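Local coordinates for protein unsaturated glucuronyl hydrolase (Streptococcus agalactiae, PDB 2ZZR) that catalyses the hydrolysis of unsaturated hyaluronan, chondroitin and heparin disaccharides, releasing the unsaturated uronic acid from each, at residues F46-P51 with N70-T74; T55-Y60 with I352-P356; L357-Y363 with E373-D379. All blocks are in the same frame, centred on the assembly; numbering follows the deposited sequence.

Helix 25-46 ends at the first segment of interaction 1, where the chain turns into strand 50-56. That strand and strand 59-63 form a hairpin whose tip belongs to interaction 2, and helix 70-84 then returns to close interaction 1 across 18 intervening residues. Interaction 2 closes only after a further long excursion, when the loop following helix 328-346 meets the hairpin, so interactions 1 and 2 cross along the chain. Interaction 3 comes after both in series, folding 357-363 onto the start of helix 376-390 across nine intervening residues. Tyr-60 joins all three: it packs on Phe-46 and Pro-51 and hydrogen-bonds to Asp-379.

Interaction 1 (F46-P51 with N70-T74); sequences FGEEYP and NGFWT
The indole NE1 of Trp-73 donates a hydrogen bond to a water 2.9 Å away. Across the contact this water lies within hydrogen-bonding distance of two carbonyls, 2.8 Å from Gly-47 O and 2.7 Å from Glu-49 O. The water thus satisfies the indole N-H of an otherwise apolar aromatic cluster of Phe-46, Tyr-50 and Trp-73, set in the alpha-helical barrel of this glycoside hydrolase family 88 enzyme. The carbonyls are brought to the water by a type II' turn from Phe-46 to Glu-49, in which Gly-47, with its positive phi, leaves the end of helix 25-46.

Phe-46 and Trp-73 make a T-shaped pair. The edge of the phenyl ring meets the face of the indole six-membered ring, with centroids 5.0 Å apart and planes at 71°. Pro-51 fills in beside it, its CD 3.5 Å from Trp-73 CG, while its backbone N covers one face of the Phe-46 ring. With CG opposite the backbone N (chi1 166°), the indole extends from helix 70-84 across to the turn; Leu-39, Asn-42 and Ile-43 of helix 25-46 also touch it.

Asn-70 is about 9 Å, side chain to side chain, from Asp-114, the probable nucleophile. Tyr-50 fits between Asn-70 and Trp-73: its CD2 is 3.7 Å from Trp-73 CD1, and Asn-70 CB makes a CH-pi contact over the phenol face, 4.2 Å from the Tyr-50 ring centroid.

Interaction 2 (T55-Y60 with I352-P356); sequences TFNNIY and IAGRP
Tyr-60 N donates a nearly straight hydrogen bond to Gly-354 O, 2.7 Å long and 171° at the hydrogen, which fastens a beta-hairpin with a two-residue turn to a distant loop. The hairpin reverses through a type I' turn from Phe-56 to Ile-59; the loop bends in a type II turn from Ile-352 to Arg-355, with Gly-354 at the third position, where its positive phi suits glycine.

Packing is close around this bond. Lacking a side chain, Gly-354 lets its backbone lie against Ile-59, whose CA approaches Gly-354 O to 3.4 Å in a CA-H...O contact. Beyond it, the Tyr-60 ring has Thr-55 CG2 over the centre of one face, and its CE2 lies 3.8 Å from Pro-356 CB. The phenol oxygen continues inward to a hydrogen bond with Asp-379, while Asn-42 of helix 25-46 holds Gly-354 N and Arg-355 O.

The opposite character prevails toward the turn residues, where contacts are looser and partly solvated. Ile-59 CD1 only grazes Ile-352 CD1 at 4.1 Å. Arg-355 doubles back through bends at chi2 (-81°) and chi3, which carry its NH2 to within 3.4 Å of Asn-58 CB, the guanidinium and amide planes being steeply inclined. A water in the guanidinium plane links Arg-355 NH2, 3.0 Å away, to Asn-57 O, 2.9 Å away; Arg-355 NE bonds to Asn-348.

Between these two zones Asn-58 O is buried without a hydrogen-bond partner. It is met instead by Arg-355 CA at 3.5 Å in an almost linear CA-H...O contact, with Pro-356 CD and Arg-355 CD also nearby, which implies that these C-H groups probably make up weakly and only in part for its lost hydration.

Interaction 3 (L357-Y363 with E373-D379); sequences LLLHGVY and EGNIWGD
Trp-377 turns the edge of its six-membered ring toward the face of Tyr-363 in a T-shaped pair, centroids 5.0 Å apart and planes at 63°. The indole CH2 stands above the rim of the phenol, 3.3 Å from Tyr-363 CD1. A chi1 of 59°, placing CG between the backbone N and carbonyl carbon of Trp-377, sends the indole back from the helix start to reach this ring.

At the other end, the Asp-379 carboxylate is presented to consecutive backbone amides: Leu-357 N donates to OD2 at 3.1 Å and Leu-358 N to OD1 at 3.0 Å. Both N-H groups come from well above the carboxylate plane, and Tyr-60 OH also bonds to OD2, an environment that probably favours the charged form. Leu-357 CB and CG lie along the same carboxylate, while Leu-358 CD2 rests on Gly-378 O.

In between, a water accepts from Asn-375 N, the N-cap residue, and lies within hydrogen-bonding distance of Leu-358 O and Asp-379 OD1. Gly-361 and Glu-373 form an antiparallel hydrogen-bonded pair, Gly-361 N donating to Glu-373 O at 2.8 Å and Glu-373 N to Gly-361 O at 3.0 Å.

The contact lies beside the probable substrate site: Val-362 O and Tyr-363 O hold Arg-246, a probable substrate-binding residue on helix 245-262, while Leu-357 packs on helix 25-46, Leu-358 on helix 304-318 and Trp-377 on strand 50-56.

Interaction 1 (F46-P51 with N70-T74)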
ATOM      1  N   PHE A  46      11.871  18.701   6.894  1.00 24.36           N
ATOM      2  CA  PHE A  46      11.242  18.848   5.580  1.00 23.73           C
ATOM      3  C   PHE A  46      10.582  20.201   5.347  1.00 23.54           C
ATOM      4  O   PHE A  46      10.490  20.650   4.208  1.00 23.43           O
ATOM      5  CB  PHE A  46      10.244  17.705   5.308  1.00 23.24           C
ATOM      6  CG  PHE A  46      10.882  16.344   5.290  1.00 22.72           C
ATOM      7  CD1 PHE A  46      11.915  16.060   4.401  1.00 21.69           C
ATOM      8  CD2 PHE A  46      10.458  15.347   6.163  1.00 21.64           C
ATOM      9  CE1 PHE A  46      12.517  14.813   4.384  1.00 21.45           C
ATOM     10  CE2 PHE A  46      11.060  14.090   6.154  1.00 21.70           C
ATOM     11  CZ  PHE A  46      12.092  13.825   5.263  1.00 21.74           C
ATOM     12  N   GLY A  47      10.133  20.848   6.421  1.00 23.37           N
ATOM     13  CA  GLY A  47       9.357  22.082   6.295  1.00 23.36           C
ATOM     14  C   GLY A  47       8.080  21.858   5.503  1.00 23.67           C
ATOM     15  O   GLY A  47       7.285  20.969   5.827  1.00 23.38           O
ATOM     16  N   GLU A  48       7.893  22.655   4.455  1.00 23.53           N
ATOM     17  CA  GLU A  48       6.741  22.503   3.563  1.00 24.12           C
ATOM     18  C   GLU A  48       7.037  21.563   2.389  1.00 23.11           C
ATOM     19  O   GLU A  48       6.187  21.341   1.525  1.00 22.98           O
ATOM     20  CB  GLU A  48       6.231  23.868   3.084  1.00 24.21           C
ATOM     21  CG  GLU A  48       5.429  24.611   4.169  1.00 26.28           C
ATOM     22  CD  GLU A  48       4.736  25.876   3.682  1.00 26.58           C
ATOM     23  OE1 GLU A  48       4.324  25.945   2.503  1.00 30.54           O
ATOM     24  OE2 GLU A  48       4.584  26.810   4.499  1.00 30.91           O
ATOM     25  N   GLU A  49       8.245  21.005   2.375  1.00 22.45           N
ATOM     26  CA  GLU A  49       8.642  20.072   1.328  1.00 22.08           C
ATOM     27  C   GLU A  49       8.474  18.623   1.796  1.00 21.23           C
ATOM     28  O   GLU A  49       7.810  18.377   2.806  1.00 20.89           O
ATOM     29  CB  GLU A  49      10.056  20.384   0.834  1.00 22.36           C
ATOM     30  CG  GLU A  49      10.115  21.700   0.062  1.00 25.00           C
ATOM     31  CD  GLU A  49      11.380  21.864  -0.755  1.00 28.88           C
ATOM     32  OE1 GLU A  49      12.480  21.862  -0.158  1.00 30.18           O
ATOM     33  OE2 GLU A  49      11.268  22.009  -1.998  1.00 31.00           O
ATOM     34  N   TYR A  50       9.055  17.674   1.061  1.00 20.17           N
ATOM     35  CA  TYR A  50       8.710  16.254   1.220  1.00 19.47           C
ATOM     36  C   TYR A  50       9.930  15.345   1.266  1.00 18.94           C
ATOM     37  O   TYR A  50      10.970  15.671   0.684  1.00 18.87           O
ATOM     38  CB  TYR A  50       7.779  15.810   0.075  1.00 19.43           C
ATOM     39  CG  TYR A  50       6.491  16.587   0.007  1.00 19.71           C
ATOM     40  CD1 TYR A  50       6.438  17.833  -0.627  1.00 19.22           C
ATOM     41  CD2 TYR A  50       5.320  16.091   0.587  1.00 18.93           C
ATOM     42  CE1 TYR A  50       5.260  18.565  -0.675  1.00 19.89           C
ATOM     43  CE2 TYR A  50       4.131  16.816   0.536  1.00 18.81           C
ATOM     44  CZ  TYR A  50       4.112  18.052  -0.093  1.00 19.48           C
ATOM     45  OH  TYR A  50       2.946  18.778  -0.147  1.00 20.44           O
ATOM     46  N   PRO A  51       9.812  14.191   1.955  1.00 18.34           N
ATOM     47  CA  PRO A  51      10.869  13.191   1.874  1.00 18.11           C
ATOM     48  C   PRO A  51      10.949  12.639   0.462  1.00 17.76           C
ATOM     49  O   PRO A  51       9.927  12.573  -0.232  1.00 17.61           O
ATOM     50  CB  PRO A  51      10.397  12.085   2.828  1.00 17.93           C
ATOM     51  CG  PRO A  51       8.930  12.297   2.986  1.00 18.33           C
ATOM     52  CD  PRO A  51       8.708  13.768   2.838  1.00 18.60           C
ATOM     53  N   ASN A  70       4.678  11.443  -2.427  1.00 14.26           N
ATOM     54  CA  ASN A  70       4.499  12.610  -1.541  1.00 14.32           C
ATOM     55  C   ASN A  70       3.353  12.475  -0.539  1.00 14.71           C
ATOM     56  O   ASN A  70       3.462  12.954   0.593  1.00 15.45           O
ATOM     57  CB  ASN A  70       4.315  13.889  -2.346  1.00 14.31           C
ATOM     58  CG  ASN A  70       5.504  14.188  -3.221  1.00 14.06           C
ATOM     59  OD1 ASN A  70       6.406  14.942  -2.834  1.00 17.17           O
ATOM     60  ND2 ASN A  70       5.528  13.583  -4.395  1.00 13.84           N
ATOM     61  N   GLY A  71       2.277  11.820  -0.963  1.00 14.48           N
ATOM     62  CA  GLY A  71       1.085  11.614  -0.127  1.00 14.28           C
ATOM     63  C   GLY A  71       1.328  10.794   1.127  1.00 14.46           C
ATOM     64  O   GLY A  71       0.612  10.963   2.120  1.00 14.56           O
ATOM     65  N   PHE A  72       2.329   9.908   1.089  1.00 14.61           N
ATOM     66  CA  PHE A  72       2.669   9.066   2.239  1.00 14.64           C
ATOM     67  C   PHE A  72       3.216   9.884   3.405  1.00 14.88           C
ATOM     68  O   PHE A  72       2.965   9.557   4.564  1.00 14.87           O
ATOM     69  CB  PHE A  72       3.653   7.954   1.856  1.00 15.00           C
ATOM     70  CG  PHE A  72       3.086   6.949   0.893  1.00 14.69           C
ATOM     71  CD1 PHE A  72       1.994   6.153   1.254  1.00 14.50           C
ATOM     72  CD2 PHE A  72       3.641   6.795  -0.377  1.00 14.25           C
ATOM     73  CE1 PHE A  72       1.463   5.218   0.363  1.00 15.34           C
ATOM     74  CE2 PHE A  72       3.112   5.866  -1.276  1.00 15.25           C
ATOM     75  CZ  PHE A  72       2.025   5.077  -0.904  1.00 14.97           C
ATOM     76  N   TRP A  73       3.947  10.953   3.093  1.00 14.94           N
ATOM     77  CA  TRP A  73       4.414  11.890   4.119  1.00 15.22           C
ATOM     78  C   TRP A  73       3.221  12.537   4.838  1.00 15.27           C
ATOM     79  O   TRP A  73       3.114  12.459   6.066  1.00 15.38           O
ATOM     80  CB  TRP A  73       5.337  12.955   3.506  1.00 15.59           C
ATOM     81  CG  TRP A  73       5.591  14.143   4.408  1.00 15.56           C
ATOM     82  CD1 TRP A  73       5.219  15.438   4.179  1.00 16.66           C
ATOM     83  CD2 TRP A  73       6.258  14.135   5.682  1.00 16.12           C
ATOM     84  NE1 TRP A  73       5.619  16.240   5.226  1.00 15.65           N
ATOM     85  CE2 TRP A  73       6.256  15.467   6.161  1.00 16.25           C
ATOM     86  CE3 TRP A  73       6.863  13.134   6.459  1.00 16.01           C
ATOM     87  CZ2 TRP A  73       6.833  15.826   7.388  1.00 16.40           C
ATOM     88  CZ3 TRP A  73       7.438  13.490   7.687  1.00 16.67           C
ATOM     89  CH2 TRP A  73       7.418  14.829   8.134  1.00 16.57           C
ATOM     90  N   THR A  74       2.325  13.145   4.065  1.00 15.16           N
ATOM     91  CA  THR A  74       1.114  13.772   4.601  1.00 15.40           C
ATOM     92  C   THR A  74       0.279  12.754   5.386  1.00 15.60           C
ATOM     93  O   THR A  74      -0.255  13.075   6.451  1.00 15.26           O
ATOM     94  CB  THR A  74       0.265  14.418   3.494  1.00 15.42           C
ATOM     95  OG1 THR A  74       1.109  15.179   2.613  1.00 15.95           O
ATOM     96  CG2 THR A  74      -0.806  15.342   4.095  1.00 14.57           C
TER
HETATM   97  O   HOH W   1       5.793  19.036   4.525  1.00 19.38           O

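Interaction 2 (T55-Y60 with I352-P356)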
ATOM      1  N   THR A  55      15.286   6.584   1.708  1.00 17.66           N
ATOM      2  CA  THR A  55      16.403   7.221   2.399  1.00 18.28           C
ATOM      3  C   THR A  55      17.719   6.900   1.688  1.00 19.08           C
ATOM      4  O   THR A  55      17.778   5.996   0.844  1.00 18.83           O
ATOM      5  CB  THR A  55      16.504   6.754   3.867  1.00 18.07           C
ATOM      6  OG1 THR A  55      16.744   5.344   3.909  1.00 18.37           O
ATOM      7  CG2 THR A  55      15.221   7.086   4.657  1.00 18.26           C
ATOM      8  N   PHE A  56      18.760   7.655   2.039  1.00 19.75           N
ATOM      9  CA  PHE A  56      20.122   7.450   1.546  1.00 20.69           C
ATOM     10  C   PHE A  56      20.999   7.344   2.779  1.00 21.14           C
ATOM     11  O   PHE A  56      21.129   8.316   3.530  1.00 21.08           O
ATOM     12  CB  PHE A  56      20.569   8.643   0.700  1.00 21.14           C
ATOM     13  CG  PHE A  56      19.755   8.851  -0.549  1.00 21.88           C
ATOM     14  CD1 PHE A  56      20.200   8.350  -1.772  1.00 23.44           C
ATOM     15  CD2 PHE A  56      18.551   9.555  -0.508  1.00 22.13           C
ATOM     16  CE1 PHE A  56      19.455   8.541  -2.933  1.00 23.51           C
ATOM     17  CE2 PHE A  56      17.793   9.749  -1.666  1.00 23.40           C
ATOM     18  CZ  PHE A  56      18.248   9.244  -2.883  1.00 22.79           C
ATOM     19  N   ASN A  57      21.580   6.166   2.994  1.00 21.68           N
ATOM     20  CA  ASN A  57      22.277   5.861   4.248  1.00 22.88           C
ATOM     21  C   ASN A  57      21.381   6.165   5.461  1.00 22.62           C
ATOM     22  O   ASN A  57      21.824   6.722   6.474  1.00 22.49           O
ATOM     23  CB  ASN A  57      23.629   6.591   4.319  1.00 23.52           C
ATOM     24  CG  ASN A  57      24.553   6.229   3.159  1.00 25.72           C
ATOM     25  OD1 ASN A  57      25.124   7.108   2.509  1.00 29.70           O
ATOM     26  ND2 ASN A  57      24.694   4.930   2.888  1.00 28.40           N
ATOM     27  N   ASN A  58      20.103   5.811   5.310  1.00 22.37           N
ATOM     28  CA  ASN A  58      19.055   6.003   6.329  1.00 22.20           C
ATOM     29  C   ASN A  58      18.657   7.443   6.644  1.00 21.93           C
ATOM     30  O   ASN A  58      17.977   7.705   7.642  1.00 22.16           O
ATOM     31  CB  ASN A  58      19.340   5.175   7.587  1.00 22.30           C
ATOM     32  CG  ASN A  58      19.108   3.698   7.355  1.00 22.84           C
ATOM     33  OD1 ASN A  58      18.225   3.319   6.578  1.00 23.71           O
ATOM     34  ND2 ASN A  58      19.898   2.855   8.011  1.00 23.37           N
ATOM     35  N   ILE A  59      19.046   8.363   5.764  1.00 21.53           N
ATOM     36  CA  ILE A  59      18.607   9.751   5.844  1.00 21.33           C
ATOM     37  C   ILE A  59      17.874  10.158   4.559  1.00 21.08           C
ATOM     38  O   ILE A  59      18.439  10.084   3.460  1.00 21.07           O
ATOM     39  CB  ILE A  59      19.808  10.723   6.112  1.00 21.49           C
ATOM     40  CG1 ILE A  59      20.566  10.335   7.399  1.00 21.70           C
ATOM     41  CG2 ILE A  59      19.349  12.181   6.109  1.00 21.15           C
ATOM     42  CD1 ILE A  59      19.769  10.472   8.705  1.00 21.88           C
ATOM     43  N   TYR A  60      16.617  10.577   4.699  1.00 20.49           N
ATOM     44  CA  TYR A  60      15.857  11.103   3.568  1.00 20.11           C
ATOM     45  C   TYR A  60      16.527  12.352   3.023  1.00 20.44           C
ATOM     46  O   TYR A  60      17.122  13.119   3.776  1.00 20.29           O
ATOM     47  CB  TYR A  60      14.440  11.492   3.982  1.00 19.89           C
ATOM     48  CG  TYR A  60      13.476  10.346   4.161  1.00 19.04           C
ATOM     49  CD1 TYR A  60      13.038   9.596   3.064  1.00 18.87           C
ATOM     50  CD2 TYR A  60      12.972  10.031   5.425  1.00 19.29           C
ATOM     51  CE1 TYR A  60      12.137   8.544   3.230  1.00 18.04           C
ATOM     52  CE2 TYR A  60      12.072   8.981   5.599  1.00 18.39           C
ATOM     53  CZ  TYR A  60      11.663   8.245   4.500  1.00 19.17           C
ATOM     54  OH  TYR A  60      10.775   7.210   4.669  1.00 18.20           O
ATOM     55  N   ILE A 352      17.227  11.371  14.885  1.00 28.12           N
ATOM     56  CA  ILE A 352      17.910  12.512  14.264  1.00 28.03           C
ATOM     57  C   ILE A 352      17.231  12.884  12.943  1.00 27.26           C
ATOM     58  O   ILE A 352      16.550  12.051  12.335  1.00 26.94           O
ATOM     59  CB  ILE A 352      19.437  12.274  14.060  1.00 28.20           C
ATOM     60  CG1 ILE A 352      19.704  11.063  13.167  1.00 28.44           C
ATOM     61  CG2 ILE A 352      20.155  12.118  15.408  1.00 29.27           C
ATOM     62  CD1 ILE A 352      21.101  11.029  12.563  1.00 28.78           C
ATOM     63  N   ALA A 353      17.421  14.131  12.515  1.00 26.36           N
ATOM     64  CA  ALA A 353      16.764  14.677  11.326  1.00 25.55           C
ATOM     65  C   ALA A 353      16.918  13.784  10.094  1.00 24.86           C
ATOM     66  O   ALA A 353      18.023  13.350   9.761  1.00 24.81           O
ATOM     67  CB  ALA A 353      17.272  16.093  11.037  1.00 25.65           C
ATOM     68  N   GLY A 354      15.791  13.494   9.445  1.00 24.15           N
ATOM     69  CA  GLY A 354      15.781  12.736   8.195  1.00 22.67           C
ATOM     70  C   GLY A 354      15.729  11.220   8.291  1.00 21.89           C
ATOM     71  O   GLY A 354      15.650  10.545   7.266  1.00 21.77           O
ATOM     72  N   ARG A 355      15.786  10.676   9.507  1.00 21.08           N
ATOM     73  CA  ARG A 355      15.647   9.229   9.702  1.00 20.18           C
ATOM     74  C   ARG A 355      14.212   8.805   9.367  1.00 19.31           C
ATOM     75  O   ARG A 355      13.283   9.606   9.500  1.00 19.07           O
ATOM     76  CB  ARG A 355      15.985   8.823  11.143  1.00 20.43           C
ATOM     77  CG  ARG A 355      17.456   8.983  11.549  1.00 21.45           C
ATOM     78  CD  ARG A 355      18.342   7.841  11.094  1.00 22.32           C
ATOM     79  NE  ARG A 355      18.088   6.590  11.813  1.00 23.32           N
ATOM     80  CZ  ARG A 355      18.848   5.505  11.721  1.00 22.86           C
ATOM     81  NH1 ARG A 355      18.538   4.413  12.406  1.00 23.33           N
ATOM     82  NH2 ARG A 355      19.926   5.508  10.947  1.00 23.40           N
ATOM     83  N   PRO A 356      14.033   7.546   8.918  1.00 18.54           N
ATOM     84  CA  PRO A 356      12.696   7.032   8.653  1.00 18.01           C
ATOM     85  C   PRO A 356      12.077   6.442   9.921  1.00 17.78           C
ATOM     86  O   PRO A 356      12.760   6.305  10.936  1.00 17.85           O
ATOM     87  CB  PRO A 356      12.957   5.921   7.636  1.00 18.13           C
ATOM     88  CG  PRO A 356      14.288   5.381   8.024  1.00 18.01           C
ATOM     89  CD  PRO A 356      15.071   6.540   8.623  1.00 18.65           C
TER
HETATM   90  O   HOH W   2      21.683   7.256   9.315  1.00 35.52           O

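Interaction 3 (L357-Y363 with E373-D379)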
ATOM      1  N   LEU A 357      10.795   6.098   9.864  1.00 17.43           N
ATOM      2  CA  LEU A 357      10.144   5.423  10.982  1.00 17.20           C
ATOM      3  C   LEU A 357      10.564   3.962  11.043  1.00 17.08           C
ATOM      4  O   LEU A 357      10.667   3.373  12.125  1.00 17.03           O
ATOM      5  CB  LEU A 357       8.618   5.523  10.846  1.00 16.92           C
ATOM      6  CG  LEU A 357       7.981   6.904  10.680  1.00 17.05           C
ATOM      7  CD1 LEU A 357       6.476   6.782  10.714  1.00 16.52           C
ATOM      8  CD2 LEU A 357       8.473   7.874  11.771  1.00 17.66           C
ATOM      9  N   LEU A 358      10.812   3.393   9.864  1.00 17.00           N
ATOM     10  CA  LEU A 358      11.037   1.968   9.690  1.00 17.45           C
ATOM     11  C   LEU A 358      12.247   1.750   8.782  1.00 17.79           C
ATOM     12  O   LEU A 358      12.350   2.363   7.720  1.00 17.80           O
ATOM     13  CB  LEU A 358       9.780   1.329   9.070  1.00 17.44           C
ATOM     14  CG  LEU A 358       9.690  -0.190   8.874  1.00 17.52           C
ATOM     15  CD1 LEU A 358       9.575  -0.940  10.195  1.00 17.76           C
ATOM     16  CD2 LEU A 358       8.506  -0.536   7.967  1.00 17.25           C
ATOM     17  N   LEU A 359      13.154   0.878   9.211  1.00 18.34           N
ATOM     18  CA  LEU A 359      14.375   0.594   8.462  1.00 18.80           C
ATOM     19  C   LEU A 359      14.233  -0.658   7.601  1.00 18.59           C
ATOM     20  O   LEU A 359      13.249  -1.385   7.708  1.00 18.43           O
ATOM     21  CB  LEU A 359      15.557   0.439   9.425  1.00 19.31           C
ATOM     22  CG  LEU A 359      15.906   1.615  10.349  1.00 20.69           C
ATOM     23  CD1 LEU A 359      16.900   1.185  11.429  1.00 23.14           C
ATOM     24  CD2 LEU A 359      16.441   2.800   9.569  1.00 22.28           C
ATOM     25  N   HIS A 360      15.226  -0.887   6.742  1.00 18.42           N
ATOM     26  CA  HIS A 360      15.383  -2.131   5.986  1.00 18.37           C
ATOM     27  C   HIS A 360      14.260  -2.437   4.989  1.00 17.87           C
ATOM     28  O   HIS A 360      13.688  -3.527   4.992  1.00 16.96           O
ATOM     29  CB  HIS A 360      15.667  -3.320   6.922  1.00 18.69           C
ATOM     30  CG  HIS A 360      16.747  -3.048   7.925  1.00 20.58           C
ATOM     31  ND1 HIS A 360      18.068  -2.877   7.565  1.00 22.21           N
ATOM     32  CD2 HIS A 360      16.700  -2.906   9.271  1.00 21.89           C
ATOM     33  CE1 HIS A 360      18.789  -2.645   8.648  1.00 22.82           C
ATOM     34  NE2 HIS A 360      17.983  -2.656   9.697  1.00 23.25           N
ATOM     35  N   GLY A 361      13.959  -1.453   4.146  1.00 17.58           N
ATOM     36  CA  GLY A 361      13.099  -1.657   2.982  1.00 17.39           C
ATOM     37  C   GLY A 361      13.949  -1.789   1.730  1.00 17.66           C
ATOM     38  O   GLY A 361      15.162  -1.551   1.769  1.00 17.77           O
ATOM     39  N   VAL A 362      13.316  -2.198   0.633  1.00 17.35           N
ATOM     40  CA  VAL A 362      13.944  -2.188  -0.689  1.00 17.48           C
ATOM     41  C   VAL A 362      12.964  -1.585  -1.684  1.00 17.90           C
ATOM     42  O   VAL A 362      11.862  -2.100  -1.880  1.00 17.96           O
ATOM     43  CB  VAL A 362      14.400  -3.597  -1.155  1.00 17.37           C
ATOM     44  CG1 VAL A 362      14.903  -3.556  -2.607  1.00 16.87           C
ATOM     45  CG2 VAL A 362      15.499  -4.134  -0.249  1.00 17.04           C
ATOM     46  N   TYR A 363      13.373  -0.473  -2.286  1.00 18.14           N
ATOM     47  CA  TYR A 363      12.557   0.228  -3.264  1.00 18.33           C
ATOM     48  C   TYR A 363      12.617  -0.477  -4.625  1.00 19.04           C
ATOM     49  O   TYR A 363      11.621  -1.046  -5.074  1.00 18.29           O
ATOM     50  CB  TYR A 363      12.992   1.696  -3.335  1.00 18.04           C
ATOM     51  CG  TYR A 363      12.259   2.600  -4.308  1.00 17.79           C
ATOM     52  CD1 TYR A 363      11.051   2.225  -4.907  1.00 17.82           C
ATOM     53  CD2 TYR A 363      12.770   3.863  -4.605  1.00 16.93           C
ATOM     54  CE1 TYR A 363      10.389   3.082  -5.787  1.00 17.56           C
ATOM     55  CE2 TYR A 363      12.120   4.716  -5.475  1.00 16.96           C
ATOM     56  CZ  TYR A 363      10.934   4.327  -6.061  1.00 17.72           C
ATOM     57  OH  TYR A 363      10.290   5.185  -6.922  1.00 18.59           O
ATOM     58  N   GLU A 373      17.130   0.482   2.739  1.00 19.94           N
ATOM     59  CA  GLU A 373      16.905   1.856   3.148  1.00 19.05           C
ATOM     60  C   GLU A 373      15.478   1.969   3.667  1.00 18.66           C
ATOM     61  O   GLU A 373      14.620   1.161   3.313  1.00 18.52           O
ATOM     62  CB  GLU A 373      17.063   2.790   1.949  1.00 19.07           C
ATOM     63  CG  GLU A 373      18.464   2.823   1.336  1.00 19.24           C
ATOM     64  CD  GLU A 373      19.444   3.679   2.126  1.00 21.06           C
ATOM     65  OE1 GLU A 373      20.635   3.703   1.744  1.00 21.52           O
ATOM     66  OE2 GLU A 373      19.032   4.335   3.111  1.00 19.35           O
ATOM     67  N   GLY A 374      15.221   2.975   4.496  1.00 17.95           N
ATOM     68  CA  GLY A 374      13.851   3.334   4.819  1.00 17.18           C
ATOM     69  C   GLY A 374      13.164   3.872   3.575  1.00 16.71           C
ATOM     70  O   GLY A 374      13.816   4.397   2.661  1.00 16.73           O
ATOM     71  N   ASN A 375      11.847   3.724   3.519  1.00 15.85           N
ATOM     72  CA  ASN A 375      11.074   4.358   2.457  1.00 15.32           C
ATOM     73  C   ASN A 375       9.753   4.887   3.003  1.00 15.16           C
ATOM     74  O   ASN A 375       9.284   4.445   4.061  1.00 14.91           O
ATOM     75  CB  ASN A 375      10.912   3.456   1.217  1.00 15.30           C
ATOM     76  CG  ASN A 375      10.293   2.099   1.533  1.00 15.52           C
ATOM     77  OD1 ASN A 375      10.868   1.045   1.237  1.00 16.55           O
ATOM     78  ND2 ASN A 375       9.111   2.118   2.116  1.00 14.51           N
ATOM     79  N   ILE A 376       9.181   5.855   2.301  1.00 14.70           N
ATOM     80  CA  ILE A 376       8.079   6.625   2.876  1.00 14.14           C
ATOM     81  C   ILE A 376       6.752   5.857   2.913  1.00 14.09           C
ATOM     82  O   ILE A 376       5.942   6.070   3.819  1.00 13.49           O
ATOM     83  CB  ILE A 376       7.951   8.035   2.236  1.00 14.28           C
ATOM     84  CG1 ILE A 376       7.033   8.952   3.064  1.00 14.61           C
ATOM     85  CG2 ILE A 376       7.523   7.948   0.759  1.00 13.63           C
ATOM     86  CD1 ILE A 376       7.491   9.134   4.527  1.00 14.35           C
ATOM     87  N   TRP A 377       6.535   4.959   1.951  1.00 13.71           N
ATOM     88  CA  TRP A 377       5.323   4.119   2.002  1.00 13.30           C
ATOM     89  C   TRP A 377       5.422   3.063   3.112  1.00 13.34           C
ATOM     90  O   TRP A 377       4.430   2.753   3.774  1.00 12.87           O
ATOM     91  CB  TRP A 377       5.000   3.483   0.635  1.00 13.27           C
ATOM     92  CG  TRP A 377       6.103   2.631   0.105  1.00 13.02           C
ATOM     93  CD1 TRP A 377       6.239   1.279   0.242  1.00 12.98           C
ATOM     94  CD2 TRP A 377       7.237   3.078  -0.647  1.00 13.23           C
ATOM     95  NE1 TRP A 377       7.398   0.854  -0.379  1.00 13.65           N
ATOM     96  CE2 TRP A 377       8.025   1.940  -0.934  1.00 13.27           C
ATOM     97  CE3 TRP A 377       7.665   4.334  -1.105  1.00 13.97           C
ATOM     98  CZ2 TRP A 377       9.218   2.018  -1.660  1.00 13.71           C
ATOM     99  CZ3 TRP A 377       8.853   4.410  -1.824  1.00 13.40           C
ATOM    100  CH2 TRP A 377       9.615   3.259  -2.086  1.00 13.21           C
ATOM    101  N   GLY A 378       6.623   2.527   3.325  1.00 12.78           N
ATOM    102  CA  GLY A 378       6.871   1.610   4.439  1.00 12.89           C
ATOM    103  C   GLY A 378       6.632   2.300   5.769  1.00 13.07           C
ATOM    104  O   GLY A 378       6.006   1.730   6.665  1.00 12.80           O
ATOM    105  N   ASP A 379       7.113   3.536   5.893  1.00 13.10           N
ATOM    106  CA  ASP A 379       6.844   4.349   7.085  1.00 13.39           C
ATOM    107  C   ASP A 379       5.348   4.545   7.274  1.00 13.66           C
ATOM    108  O   ASP A 379       4.822   4.356   8.379  1.00 13.78           O
ATOM    109  CB  ASP A 379       7.502   5.722   6.962  1.00 13.63           C
ATOM    110  CG  ASP A 379       9.004   5.679   7.164  1.00 13.63           C
ATOM    111  OD1 ASP A 379       9.575   4.583   7.361  1.00 13.48           O
ATOM    112  OD2 ASP A 379       9.617   6.770   7.129  1.00 15.35           O
TER
HETATM  113  O   HOH W   3      10.559   2.449   5.725  1.00 16.21           O